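Putative capsular polysaccharide biosynthesis protein (Streptococcus pneumoniae serotype 4, PDB 6EWR) binds a vitamin B6 cofactor and probably acts as a pyridoxal-phosphate-dependent aminotransferase in the biosynthesis of capsular polysaccharide. Local coordinates at residues S175-A180 with D195-S200; S63-L68 with Y90-S95; G301-P306 with R324-S329; R318-T323 with E380-L385. All blocks are in the same frame, centred on the assembly; numbering follows the deposited sequence.

Interaction 1 of 4, residues S175-A180 with D195-S200. With PMP (4'-deoxy-4'-aminopyridoxal-5'-phosphate), chain E.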
loop_
_atom_site.group_PDB
_atom_site.type_symbol
_atom_site.label_atom_id
_atom_site.label_comp_id
_atom_site.label_asym_id
_atom_site.label_seq_id
_atom_site.Cartn_x
_atom_site.Cartn_y
_atom_site.Cartn_z
ATOM N N SER A 175 -11.381 2.407 -16.646
ATOM C CA SER A 175 -10.434 3.369 -17.209
ATOM C C SER A 175 -9.174 3.448 -16.388
ATOM O O SER A 175 -9.230 3.835 -15.231
ATOM C CB SER A 175 -11.062 4.771 -17.297
ATOM O OG SER A 175 -10.078 5.778 -17.512
ATOM N N ASP A 176 -8.026 3.137 -16.986
ATOM C CA ASP A 176 -6.764 3.564 -16.374
ATOM C C ASP A 176 -6.563 5.080 -16.617
ATOM O O ASP A 176 -5.911 5.485 -17.597
ATOM C CB ASP A 176 -5.589 2.743 -16.910
ATOM C CG ASP A 176 -4.258 3.089 -16.200
ATOM O OD1 ASP A 176 -4.184 4.091 -15.453
ATOM O OD2 ASP A 176 -3.279 2.355 -16.378
ATOM N N SER A 177 -7.129 5.894 -15.740
ATOM C CA SER A 177 -7.003 7.353 -15.857
ATOM C C SER A 177 -5.874 7.920 -14.983
ATOM O O SER A 177 -5.986 9.025 -14.435
ATOM C CB SER A 177 -8.326 8.059 -15.528
ATOM O OG SER A 177 -9.178 8.125 -16.663
ATOM N N ALA A 178 -4.773 7.191 -14.886
ATOM C CA ALA A 178 -3.660 7.633 -14.062
ATOM C C ALA A 178 -3.231 9.057 -14.439
ATOM O O ALA A 178 -2.878 9.835 -13.568
ATOM C CB ALA A 178 -2.492 6.662 -14.176
ATOM N N HIS A 179 -3.300 9.382 -15.738
ATOM C CA HIS A 179 -2.825 10.652 -16.276
ATOM C C HIS A 179 -3.941 11.700 -16.473
ATOM O O HIS A 179 -3.652 12.864 -16.788
ATOM C CB HIS A 179 -2.216 10.416 -17.662
ATOM C CG HIS A 179 -1.112 9.397 -17.714
ATOM N ND1 HIS A 179 -0.659 8.869 -18.907
ATOM C CD2 HIS A 179 -0.370 8.817 -16.741
ATOM C CE1 HIS A 179 0.336 8.031 -18.665
ATOM N NE2 HIS A 179 0.517 7.960 -17.361
ATOM N N ALA A 180 -5.198 11.289 -16.255
ATOM C CA ALA A 180 -6.365 11.944 -16.834
ATOM C C ALA A 180 -7.323 12.681 -15.873
ATOM O O ALA A 180 -8.425 13.095 -16.300
ATOM C CB ALA A 180 -7.149 10.910 -17.624
ATOM N N ASP A 195 -17.028 2.527 -16.732
ATOM C CA ASP A 195 -17.824 1.954 -15.630
ATOM C C ASP A 195 -17.124 2.162 -14.287
ATOM O O ASP A 195 -17.766 2.555 -13.316
ATOM C CB ASP A 195 -18.132 0.460 -15.852
ATOM C CG ASP A 195 -18.845 0.209 -17.169
ATOM O OD1 ASP A 195 -19.968 0.744 -17.362
ATOM O OD2 ASP A 195 -18.290 -0.524 -18.025
ATOM N N PHE A 196 -15.823 1.882 -14.249
ATOM C CA PHE A 196 -14.956 2.283 -13.132
ATOM C C PHE A 196 -13.753 3.033 -13.675
ATOM O O PHE A 196 -13.379 2.849 -14.837
ATOM C CB PHE A 196 -14.442 1.077 -12.356
ATOM C CG PHE A 196 -15.535 0.299 -11.693
ATOM C CD1 PHE A 196 -16.331 -0.580 -12.440
ATOM C CD2 PHE A 196 -15.778 0.426 -10.333
ATOM C CE1 PHE A 196 -17.346 -1.296 -11.851
ATOM C CE2 PHE A 196 -16.792 -0.300 -9.733
ATOM C CZ PHE A 196 -17.576 -1.163 -10.502
ATOM N N THR A 197 -13.165 3.892 -12.846
ATOM C CA THR A 197 -11.980 4.627 -13.258
ATOM C C THR A 197 -11.010 4.704 -12.111
ATOM O O THR A 197 -11.439 4.884 -10.980
ATOM C CB THR A 197 -12.344 6.046 -13.686
ATOM O OG1 THR A 197 -13.317 6.009 -14.739
ATOM C CG2 THR A 197 -11.111 6.776 -14.185
ATOM N N SER A 198 -9.719 4.544 -12.387
ATOM C CA SER A 198 -8.661 4.721 -11.368
ATOM C C SER A 198 -7.784 5.931 -11.676
ATOM O O SER A 198 -7.431 6.158 -12.830
ATOM C CB SER A 198 -7.776 3.474 -11.283
ATOM O OG SER A 198 -7.178 3.243 -12.545
ATOM N N PHE A 199 -7.443 6.702 -10.652
ATOM C CA PHE A 199 -6.578 7.906 -10.781
ATOM C C PHE A 199 -5.266 7.748 -9.967
ATOM O O PHE A 199 -5.225 7.062 -8.959
ATOM C CB PHE A 199 -7.345 9.170 -10.307
ATOM C CG PHE A 199 -8.466 9.611 -11.241
ATOM C CD1 PHE A 199 -8.178 10.194 -12.481
ATOM C CD2 PHE A 199 -9.815 9.453 -10.879
ATOM C CE1 PHE A 199 -9.199 10.597 -13.336
ATOM C CE2 PHE A 199 -10.841 9.864 -11.745
ATOM C CZ PHE A 199 -10.532 10.423 -12.974
ATOM N N SER A 200 -4.200 8.399 -10.419
ATOM C CA SER A 200 -2.894 8.441 -9.720
ATOM C C SER A 200 -2.617 9.872 -9.305
ATOM O O SER A 200 -2.781 10.804 -10.097
ATOM C CB SER A 200 -1.737 7.981 -10.648
ATOM O OG SER A 200 -0.489 7.903 -9.958
HETATM N N1 PMP E . -1.067 3.513 -15.367
HETATM C C2 PMP E . -0.256 4.389 -16.028
HETATM C C2A PMP E . -0.418 4.613 -17.504
HETATM C C3 PMP E . 0.804 5.122 -15.302
HETATM O O3 PMP E . 1.666 5.995 -15.916
HETATM C C4 PMP E . 0.899 4.853 -13.849
HETATM C C4A PMP E . 1.960 5.584 -13.061
HETATM N N4A PMP E . 2.688 4.760 -12.081
HETATM C C5 PMP E . -0.054 3.871 -13.218
HETATM C C6 PMP E . -0.998 3.248 -14.039
HETATM C C5A PMP E . 0.014 3.559 -11.725
HETATM O O4P PMP E . 0.337 4.736 -10.947
HETATM P P PMP E . 0.626 4.650 -9.370
HETATM O O1P PMP E . 0.161 3.306 -8.907
HETATM O O2P PMP E . -0.115 5.789 -8.649
HETATM O O3P PMP E . 2.105 4.763 -9.171
#
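S177 N meets S198 O at 2.9 Å in a strongly bent, weak bond, and a type I turn runs from S177 to A180. At S175 the parallel pairing is regular, its N donating to F196 O and its O receiving S198 N. T197 CG2 lies 3.3 Å from S177 CB and over one face of the F199 ring, toward its rim. D176 OD1 accepts A178 N in an Asx turn. The CG of D176 is anti to the backbone N (chi1 -175°), which sends OD2 to within 2.7 Å of PMP N1; OD2 also binds S93 OG. A178 CB presses on a face of the pyridine ring, H179 NE2 is hydrogen-bonded to PMP O3 at 2.7 Å, and S200 OG donates to phosphate oxygen O2P at 2.5 Å. The C-terminal end of strand 196-200 and the turn S177-A180 line the cofactor site, as in fold type I aminotransferases. Strand 213-217 flanks strand 196-200 on its other edge, and helix 64-74 packs on F196, S198 and S200.

Interaction 2 of 4, residues S63-L68 with Y90-S95. With PMP (4'-deoxy-4'-aminopyridoxal-5'-phosphate), chain E.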
loop_
_atom_site.group_PDB
_atom_site.type_symbol
_atom_site.label_atom_id
_atom_site.label_comp_id
_atom_site.label_asym_id
_atom_site.label_seq_id
_atom_site.Cartn_x
_atom_site.Cartn_y
_atom_site.Cartn_z
ATOM N N SER A 63 -2.300 4.305 -3.977
ATOM C CA SER A 63 -1.818 4.351 -5.377
ATOM C C SER A 63 -2.953 4.110 -6.367
ATOM O O SER A 63 -4.009 3.614 -5.991
ATOM C CB SER A 63 -0.721 3.296 -5.606
ATOM O OG SER A 63 -1.241 1.987 -5.518
ATOM N N ALA A 64 -2.729 4.445 -7.642
ATOM C CA ALA A 64 -3.654 4.030 -8.722
ATOM C C ALA A 64 -3.608 2.532 -8.939
ATOM O O ALA A 64 -4.589 1.918 -9.354
ATOM C CB ALA A 64 -3.299 4.740 -10.041
ATOM N N THR A 65 -2.427 1.957 -8.717
ATOM C CA THR A 65 -2.224 0.512 -8.800
ATOM C C THR A 65 -3.082 -0.196 -7.763
ATOM O O THR A 65 -3.710 -1.215 -8.101
ATOM C CB THR A 65 -0.738 0.138 -8.626
ATOM O OG1 THR A 65 0.033 0.800 -9.655
ATOM C CG2 THR A 65 -0.555 -1.368 -8.740
ATOM N N ALA A 66 -3.135 0.344 -6.528
ATOM C CA ALA A 66 -4.081 -0.143 -5.524
ATOM C C ALA A 66 -5.560 -0.012 -5.974
ATOM O O ALA A 66 -6.365 -0.958 -5.843
ATOM C CB ALA A 66 -3.873 0.579 -4.205
ATOM N N ALA A 67 -5.910 1.171 -6.497
ATOM C CA ALA A 67 -7.261 1.444 -6.980
ATOM C C ALA A 67 -7.682 0.524 -8.110
ATOM O O ALA A 67 -8.813 0.025 -8.108
ATOM C CB ALA A 67 -7.387 2.888 -7.436
ATOM N N LEU A 68 -6.780 0.326 -9.074
ATOM C CA LEU A 68 -7.059 -0.486 -10.247
ATOM C C LEU A 68 -7.238 -1.945 -9.817
ATOM O O LEU A 68 -8.216 -2.591 -10.192
ATOM C CB LEU A 68 -5.950 -0.320 -11.297
ATOM C CG LEU A 68 -6.242 -0.827 -12.721
ATOM C CD1 LEU A 68 -7.536 -0.276 -13.301
ATOM C CD2 LEU A 68 -5.086 -0.556 -13.681
ATOM N N TYR A 90 1.897 1.653 -19.595
ATOM C CA TYR A 90 2.739 1.371 -18.442
ATOM C C TYR A 90 2.363 0.013 -17.831
ATOM O O TYR A 90 1.190 -0.400 -17.847
ATOM C CB TYR A 90 2.593 2.475 -17.376
ATOM C CG TYR A 90 3.640 2.416 -16.288
ATOM C CD1 TYR A 90 4.981 2.542 -16.599
ATOM C CD2 TYR A 90 3.295 2.251 -14.957
ATOM C CE1 TYR A 90 5.958 2.518 -15.627
ATOM C CE2 TYR A 90 4.266 2.189 -13.963
ATOM C CZ TYR A 90 5.605 2.334 -14.310
ATOM O OH TYR A 90 6.636 2.329 -13.378
ATOM N N THR A 91 3.376 -0.658 -17.279
ATOM C CA THR A 91 3.214 -1.992 -16.670
ATOM C C THR A 91 2.101 -2.088 -15.606
ATOM O O THR A 91 1.415 -3.117 -15.524
ATOM C CB THR A 91 4.544 -2.542 -16.099
ATOM O OG1 THR A 91 4.336 -3.853 -15.578
ATOM C CG2 THR A 91 5.106 -1.639 -14.990
ATOM N N ALA A 92 1.924 -1.023 -14.804
ATOM C CA ALA A 92 0.878 -0.996 -13.773
ATOM C C ALA A 92 -0.545 -1.264 -14.298
ATOM O O ALA A 92 -1.370 -1.813 -13.574
ATOM C CB ALA A 92 0.922 0.304 -13.024
ATOM N N SER A 93 -0.822 -0.899 -15.545
ATOM C CA SER A 93 -2.119 -1.208 -16.175
ATOM C C SER A 93 -2.346 -2.706 -16.248
ATOM O O SER A 93 -3.477 -3.151 -16.094
ATOM C CB SER A 93 -2.218 -0.631 -17.619
ATOM O OG SER A 93 -1.869 0.748 -17.715
ATOM N N CYS A 94 -1.273 -3.469 -16.507
ATOM C CA CYS A 94 -1.333 -4.901 -16.721
ATOM C C CYS A 94 -0.990 -5.737 -15.496
ATOM O O CYS A 94 -1.569 -6.829 -15.329
ATOM C CB CYS A 94 -0.417 -5.308 -17.872
ATOM S SG CYS A 94 -0.687 -7.031 -18.403
ATOM N N SER A 95 -0.056 -5.273 -14.664
ATOM C CA SER A 95 0.378 -6.034 -13.455
ATOM C C SER A 95 -0.785 -6.467 -12.561
ATOM O O SER A 95 -0.863 -7.629 -12.164
ATOM C CB SER A 95 1.391 -5.252 -12.615
ATOM O OG SER A 95 0.804 -4.157 -11.949
HETATM N N1 PMP E . -1.067 3.513 -15.367
HETATM C C2 PMP E . -0.256 4.389 -16.028
HETATM C C2A PMP E . -0.418 4.613 -17.504
HETATM C C3 PMP E . 0.804 5.122 -15.302
HETATM O O3 PMP E . 1.666 5.995 -15.916
HETATM C C4 PMP E . 0.899 4.853 -13.849
HETATM C C4A PMP E . 1.960 5.584 -13.061
HETATM N N4A PMP E . 2.688 4.760 -12.081
HETATM C C5 PMP E . -0.054 3.871 -13.218
HETATM C C6 PMP E . -0.998 3.248 -14.039
HETATM C C5A PMP E . 0.014 3.559 -11.725
HETATM O O4P PMP E . 0.337 4.736 -10.947
HETATM P P PMP E . 0.626 4.650 -9.370
HETATM O O1P PMP E . 0.161 3.306 -8.907
HETATM O O2P PMP E . -0.115 5.789 -8.649
HETATM O O3P PMP E . 2.105 4.763 -9.171
#
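The pyridine ring of PMP, whose C5A arm runs past both T65 and A92, carries the phenol ring of Y90 over one face, opposite the face met by A178. The Y90 ring is tilted and displaced rather than laid flat, with CD2 3.7 Å from PMP C4, and T91 CG2 sits 4.0 Å over the centre of one face of the Y90 ring. H238 of the second subunit meets Y90 edge-to-face, and Q240 of that subunit bonds its hydroxyl.

Direct contact between the two helices is sparse. Their axes come within 9.6 Å and cross at -31°, and the touching is done by T65 OG1 on A92 CB at 3.5 Å and by L68 CD2, which lies against the carbonyl oxygens of A92 and S93. T65 and L68 also pack on V96, one turn beyond A92 in helix 91-99, and the cofactor lies against both segments. T65 holds OG1 beside its backbone N (chi1 -59°), and both atoms donate to O1P, the hydroxyl at 2.6 Å; A64 N gives a straight bond of 3.1 Å to O2P. S63 OG caps A66 N at 2.7 Å, holding the first turn in shape, and the positive end of the helix dipole would favour the phosphate. A phosphate seated on a helix N-terminus, with an aromatic side chain over the pyridine ring, is characteristic of fold type I pyridoxal-phosphate aminotransferases.

Interaction 3 of 4, residues G301-P306 with R324-S329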
loop_
_atom_site.group_PDB
_atom_site.type_symbol
_atom_site.label_atom_id
_atom_site.label_comp_id
_atom_site.label_asym_id
_atom_site.label_seq_id
_atom_site.Cartn_x
_atom_site.Cartn_y
_atom_site.Cartn_z
ATOM N N GLY A 301 4.587 22.184 -38.874
ATOM C CA GLY A 301 5.414 22.131 -40.086
ATOM C C GLY A 301 6.773 21.461 -39.943
ATOM O O GLY A 301 7.536 21.416 -40.913
ATOM N N SER A 302 7.071 20.915 -38.763
ATOM C CA SER A 302 8.293 20.150 -38.536
ATOM C C SER A 302 8.040 18.630 -38.638
ATOM O O SER A 302 6.904 18.155 -38.814
ATOM C CB SER A 302 8.892 20.521 -37.177
ATOM O OG SER A 302 8.126 20.014 -36.108
ATOM N N ARG A 303 9.129 17.868 -38.539
ATOM C CA ARG A 303 9.020 16.413 -38.475
ATOM C C ARG A 303 8.636 15.891 -37.080
ATOM O O ARG A 303 8.340 14.701 -36.936
ATOM C CB ARG A 303 10.288 15.744 -39.029
ATOM C CG ARG A 303 10.353 15.860 -40.557
ATOM C CD ARG A 303 11.719 15.483 -41.109
ATOM N NE ARG A 303 12.708 16.472 -40.697
ATOM C CZ ARG A 303 13.988 16.488 -41.079
ATOM N NH1 ARG A 303 14.464 15.557 -41.905
ATOM N NH2 ARG A 303 14.797 17.463 -40.654
ATOM N N ILE A 304 8.616 16.769 -36.080
ATOM C CA ILE A 304 8.159 16.421 -34.736
ATOM C C ILE A 304 6.630 16.514 -34.693
ATOM O O ILE A 304 6.075 17.578 -34.872
ATOM C CB ILE A 304 8.841 17.329 -33.692
ATOM C CG1 ILE A 304 10.345 17.003 -33.646
ATOM C CG2 ILE A 304 8.223 17.164 -32.319
ATOM C CD1 ILE A 304 11.232 18.223 -33.550
ATOM N N HIS A 305 5.973 15.379 -34.463
ATOM C CA HIS A 305 4.504 15.239 -34.523
ATOM C C HIS A 305 3.932 14.929 -33.124
ATOM O O HIS A 305 4.018 13.799 -32.668
ATOM C CB HIS A 305 4.110 14.111 -35.496
ATOM C CG HIS A 305 4.546 14.335 -36.916
ATOM N ND1 HIS A 305 4.414 15.548 -37.563
ATOM C CD2 HIS A 305 5.069 13.482 -37.834
ATOM C CE1 HIS A 305 4.857 15.436 -38.805
ATOM N NE2 HIS A 305 5.255 14.193 -38.995
ATOM N N PRO A 306 3.357 15.930 -32.437
ATOM C CA PRO A 306 2.830 15.654 -31.106
ATOM C C PRO A 306 1.471 14.994 -31.154
ATOM O O PRO A 306 0.701 15.274 -32.072
ATOM C CB PRO A 306 2.699 17.060 -30.493
ATOM C CG PRO A 306 2.326 17.907 -31.657
ATOM C CD PRO A 306 3.114 17.335 -32.825
ATOM N N ARG A 324 6.176 12.050 -31.750
ATOM C CA ARG A 324 6.911 11.082 -32.563
ATOM C C ARG A 324 7.628 11.805 -33.677
ATOM O O ARG A 324 7.060 12.711 -34.289
ATOM C CB ARG A 324 5.974 10.039 -33.147
ATOM C CG ARG A 324 5.210 9.258 -32.079
ATOM C CD ARG A 324 4.185 8.364 -32.740
ATOM N NE ARG A 324 4.834 7.369 -33.607
ATOM C CZ ARG A 324 4.244 6.704 -34.597
ATOM N NH1 ARG A 324 2.959 6.897 -34.889
ATOM N NH2 ARG A 324 4.961 5.821 -35.301
ATOM N N VAL A 325 8.882 11.438 -33.926
ATOM C CA VAL A 325 9.702 12.105 -34.955
ATOM C C VAL A 325 9.646 11.284 -36.247
ATOM O O VAL A 325 10.032 10.117 -36.269
ATOM C CB VAL A 325 11.159 12.304 -34.476
ATOM C CG1 VAL A 325 11.922 13.244 -35.400
ATOM C CG2 VAL A 325 11.161 12.878 -33.067
ATOM N N GLU A 326 9.143 11.902 -37.306
ATOM C CA GLU A 326 8.889 11.194 -38.570
ATOM C C GLU A 326 10.197 10.686 -39.167
ATOM O O GLU A 326 11.208 11.407 -39.178
ATOM C CB GLU A 326 8.184 12.113 -39.575
ATOM C CG GLU A 326 7.463 11.404 -40.738
ATOM C CD GLU A 326 6.912 12.375 -41.786
ATOM O OE1 GLU A 326 7.025 13.617 -41.607
ATOM O OE2 GLU A 326 6.365 11.917 -42.814
ATOM N N GLY A 327 10.166 9.443 -39.642
ATOM C CA GLY A 327 11.303 8.833 -40.322
ATOM C C GLY A 327 12.550 8.605 -39.475
ATOM O O GLY A 327 13.665 8.628 -40.026
ATOM N N ALA A 328 12.381 8.414 -38.152
ATOM C CA ALA A 328 13.498 8.170 -37.230
ATOM C C ALA A 328 13.454 6.712 -36.822
ATOM O O ALA A 328 12.390 6.200 -36.442
ATOM C CB ALA A 328 13.422 9.054 -35.994
ATOM N N SER A 329 14.598 6.041 -36.906
ATOM C CA SER A 329 14.718 4.658 -36.466
ATOM C C SER A 329 14.938 4.602 -34.945
ATOM O O SER A 329 15.083 5.643 -34.286
ATOM C CB SER A 329 15.893 3.967 -37.193
ATOM O OG SER A 329 17.129 4.549 -36.810
#
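R324 and H305 form a hydrogen-bonded antiparallel pair, each N donating to the other's O at 2.9 Å, at one edge of the three-stranded antiparallel sheet in which strand 304-306 flanks strand 321-325. The guanidinium of R324 leads away from the contact to N379. V325 turns to the other face of the sheet, where CG2 meets I304 CG1 at 4.2 Å; F401 of helix 391-408 covers both residues. V325 CA also approaches R303 O in a CA-H...O contact. Past the strand, E326 N still donates to R303 O, almost straight at 172°. The same carbonyl oxygen sits 3.6 Å above the centre of the H305 ring. With CG anti to the backbone N (chi1 -161°) and the chain extended beyond it, E326 carries OE1 to the edge of that imidazole, where a weak bond of 3.2 Å from H305 NE2 reaches it; ring and carboxylate planes stand 48° apart. R303 NE stays 6.4 Å from this oxygen, too far for an ion pair. G327, with positive phi, lets the chain reverse in a type II turn from V325 to A328. S329 then N-caps helix 330-342 through OG, while its own N donates to E332 OE1.

Interaction 4 of 4, residues R318-T323 with E380-L385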
loop_
_atom_site.group_PDB
_atom_site.type_symbol
_atom_site.label_atom_id
_atom_site.label_comp_id
_atom_site.label_asym_id
_atom_site.label_seq_id
_atom_site.Cartn_x
_atom_site.Cartn_y
_atom_site.Cartn_z
ATOM N N ARG A 318 -3.469 17.114 -20.248
ATOM C CA ARG A 318 -2.159 17.538 -20.708
ATOM C C ARG A 318 -1.127 17.121 -19.698
ATOM O O ARG A 318 -0.420 17.952 -19.138
ATOM C CB ARG A 318 -2.082 19.043 -20.980
ATOM C CG ARG A 318 -3.135 19.482 -21.978
ATOM C CD ARG A 318 -3.027 20.971 -22.260
ATOM N NE ARG A 318 -3.889 21.336 -23.376
ATOM C CZ ARG A 318 -5.186 21.594 -23.279
ATOM N NH1 ARG A 318 -5.834 21.567 -22.116
ATOM N NH2 ARG A 318 -5.854 21.889 -24.378
ATOM N N HIS A 319 -1.064 15.813 -19.469
ATOM C CA HIS A 319 -0.064 15.261 -18.578
ATOM C C HIS A 319 1.333 15.117 -19.216
ATOM O O HIS A 319 2.330 15.532 -18.625
ATOM C CB HIS A 319 -0.552 13.924 -18.000
ATOM C CG HIS A 319 0.449 13.295 -17.098
ATOM N ND1 HIS A 319 1.071 14.006 -16.101
ATOM C CD2 HIS A 319 0.990 12.057 -17.079
ATOM C CE1 HIS A 319 1.933 13.226 -15.488
ATOM N NE2 HIS A 319 1.913 12.042 -16.063
ATOM N N LEU A 320 1.397 14.515 -20.400
ATOM C CA LEU A 320 2.673 14.209 -21.084
ATOM C C LEU A 320 2.673 14.812 -22.491
ATOM O O LEU A 320 1.683 14.700 -23.206
ATOM C CB LEU A 320 2.865 12.704 -21.183
ATOM C CG LEU A 320 3.022 11.922 -19.872
ATOM C CD1 LEU A 320 3.093 10.422 -20.120
ATOM C CD2 LEU A 320 4.273 12.332 -19.104
ATOM N N TYR A 321 3.759 15.464 -22.891
ATOM C CA TYR A 321 3.916 15.907 -24.275
ATOM C C TYR A 321 4.600 14.806 -25.092
ATOM O O TYR A 321 5.776 14.861 -25.408
ATOM C CB TYR A 321 4.626 17.264 -24.376
ATOM C CG TYR A 321 4.315 18.006 -25.672
ATOM C CD1 TYR A 321 3.054 18.511 -25.899
ATOM C CD2 TYR A 321 5.275 18.182 -26.674
ATOM C CE1 TYR A 321 2.741 19.163 -27.093
ATOM C CE2 TYR A 321 4.968 18.840 -27.868
ATOM C CZ TYR A 321 3.700 19.321 -28.069
ATOM O OH TYR A 321 3.368 19.978 -29.224
ATOM N N ILE A 322 3.815 13.802 -25.420
ATOM C CA ILE A 322 4.221 12.727 -26.300
ATOM C C ILE A 322 4.360 13.273 -27.721
ATOM O O ILE A 322 3.451 13.971 -28.211
ATOM C CB ILE A 322 3.154 11.601 -26.303
ATOM C CG1 ILE A 322 2.885 11.012 -24.929
ATOM C CG2 ILE A 322 3.364 10.603 -27.431
ATOM C CD1 ILE A 322 3.499 9.688 -24.550
ATOM N N THR A 323 5.511 12.997 -28.357
ATOM C CA THR A 323 5.758 13.337 -29.757
ATOM C C THR A 323 6.364 12.149 -30.436
ATOM O O THR A 323 7.012 11.325 -29.761
ATOM C CB THR A 323 6.741 14.536 -29.921
ATOM O OG1 THR A 323 8.121 14.102 -29.873
ATOM C CG2 THR A 323 6.489 15.626 -28.834
ATOM N N GLU A 380 9.088 7.536 -30.616
ATOM C CA GLU A 380 8.426 8.361 -29.637
ATOM C C GLU A 380 9.450 9.098 -28.779
ATOM O O GLU A 380 10.453 8.519 -28.427
ATOM C CB GLU A 380 7.531 7.505 -28.763
ATOM C CG GLU A 380 6.522 8.302 -27.961
ATOM C CD GLU A 380 7.094 8.914 -26.683
ATOM O OE1 GLU A 380 7.897 8.259 -25.990
ATOM O OE2 GLU A 380 6.714 10.049 -26.354
ATOM N N ILE A 381 9.197 10.369 -28.473
ATOM C CA ILE A 381 9.980 11.116 -27.487
ATOM C C ILE A 381 9.036 12.038 -26.715
ATOM O O ILE A 381 8.263 12.793 -27.302
ATOM C CB ILE A 381 11.104 11.967 -28.121
ATOM C CG1 ILE A 381 12.204 11.074 -28.719
ATOM C CG2 ILE A 381 11.701 12.927 -27.093
ATOM C CD1 ILE A 381 13.214 11.806 -29.595
ATOM N N THR A 382 9.113 11.969 -25.397
ATOM C CA THR A 382 8.279 12.755 -24.524
ATOM C C THR A 382 9.103 13.911 -23.983
ATOM O O THR A 382 10.191 13.692 -23.433
ATOM C CB THR A 382 7.733 11.921 -23.349
ATOM O OG1 THR A 382 7.225 10.680 -23.847
ATOM C CG2 THR A 382 6.616 12.679 -22.600
ATOM N N LEU A 383 8.579 15.133 -24.167
ATOM C CA LEU A 383 9.236 16.348 -23.691
ATOM C C LEU A 383 8.667 16.719 -22.337
ATOM O O LEU A 383 7.589 16.263 -21.975
ATOM C CB LEU A 383 9.032 17.519 -24.650
ATOM C CG LEU A 383 9.491 17.275 -26.087
ATOM C CD1 LEU A 383 9.310 18.546 -26.879
ATOM C CD2 LEU A 383 10.936 16.832 -26.213
ATOM N N PRO A 384 9.396 17.542 -21.583
ATOM C CA PRO A 384 8.904 18.026 -20.318
ATOM C C PRO A 384 7.609 18.792 -20.441
ATOM O O PRO A 384 7.486 19.645 -21.316
ATOM C CB PRO A 384 10.020 18.981 -19.865
ATOM C CG PRO A 384 11.243 18.365 -20.429
ATOM C CD PRO A 384 10.792 17.937 -21.801
ATOM N N LEU A 385 6.669 18.493 -19.550
ATOM C CA LEU A 385 5.425 19.226 -19.468
ATOM C C LEU A 385 5.031 19.254 -18.008
ATOM O O LEU A 385 4.489 18.273 -17.492
ATOM C CB LEU A 385 4.350 18.556 -20.331
ATOM C CG LEU A 385 2.936 19.170 -20.417
ATOM C CD1 LEU A 385 2.923 20.663 -20.746
ATOM C CD2 LEU A 385 2.092 18.413 -21.429
HETATM O O HOH W 1 4.481 15.551 -16.897
#
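The inner strand of a three-stranded antiparallel sheet meets its edge strand here, with T323 facing I381 and I322 facing T382. I381 N donates to T323 O at 2.7 Å. In return I381 O is gripped twice, by T323 N and by T323 OG1 at 2.9 Å; a chi1 of 84°, setting the hydroxyl between the backbone N and the carbonyl carbon, makes the second bond possible. L383 N adds a 3.1 Å bond to Y321 O. This sheet belongs to the smaller, C-terminal part of the aminotransferase fold, and helix 391-408 covers the face bearing T323, I381 and L383. On that face Y321 and L383 lie side by side, CD1 of the leucine at the edge of the ring, while the Y321 ring stacks on Y295 and its hydroxyl binds D296. On the face of I322 and T382, E380 bends at chi2 (-81°), bringing OE2 back to accept T382 OG1 at 2.6 Å through its syn lone pair, with I322 CG2 3.6 Å from E380 OE2. H350 bonds T382 OG1 through ND1 and E380 OE1 through its backbone N. L385 CD2 lies 3.4 Å from R318 O, and one water donates to both H319 O and L385 O.

Interactions 1 and 2, with centres 10 Å apart, both touch the same PMP, which Y351 also binds: the first supplies partners for its ring and phosphate, the second the helix N-terminus that binds the phosphate and the aromatic cover. They pack directly on each other where S200 CB lies 3.6 Å from A64 CB. Interactions 3 and 4 share strand 321-325, pairing its two edges in one sheet, and touch through I304 CG2 and T323 CB at 3.9 Å. Interaction 4 reaches the active site through H319, whose CD2 is 3.4 Å from H179 CG and which also neighbours K205, the predicted cofactor-bearing lysine. Interaction 3 is remote, its nearest atoms about 14 Å from interaction 1.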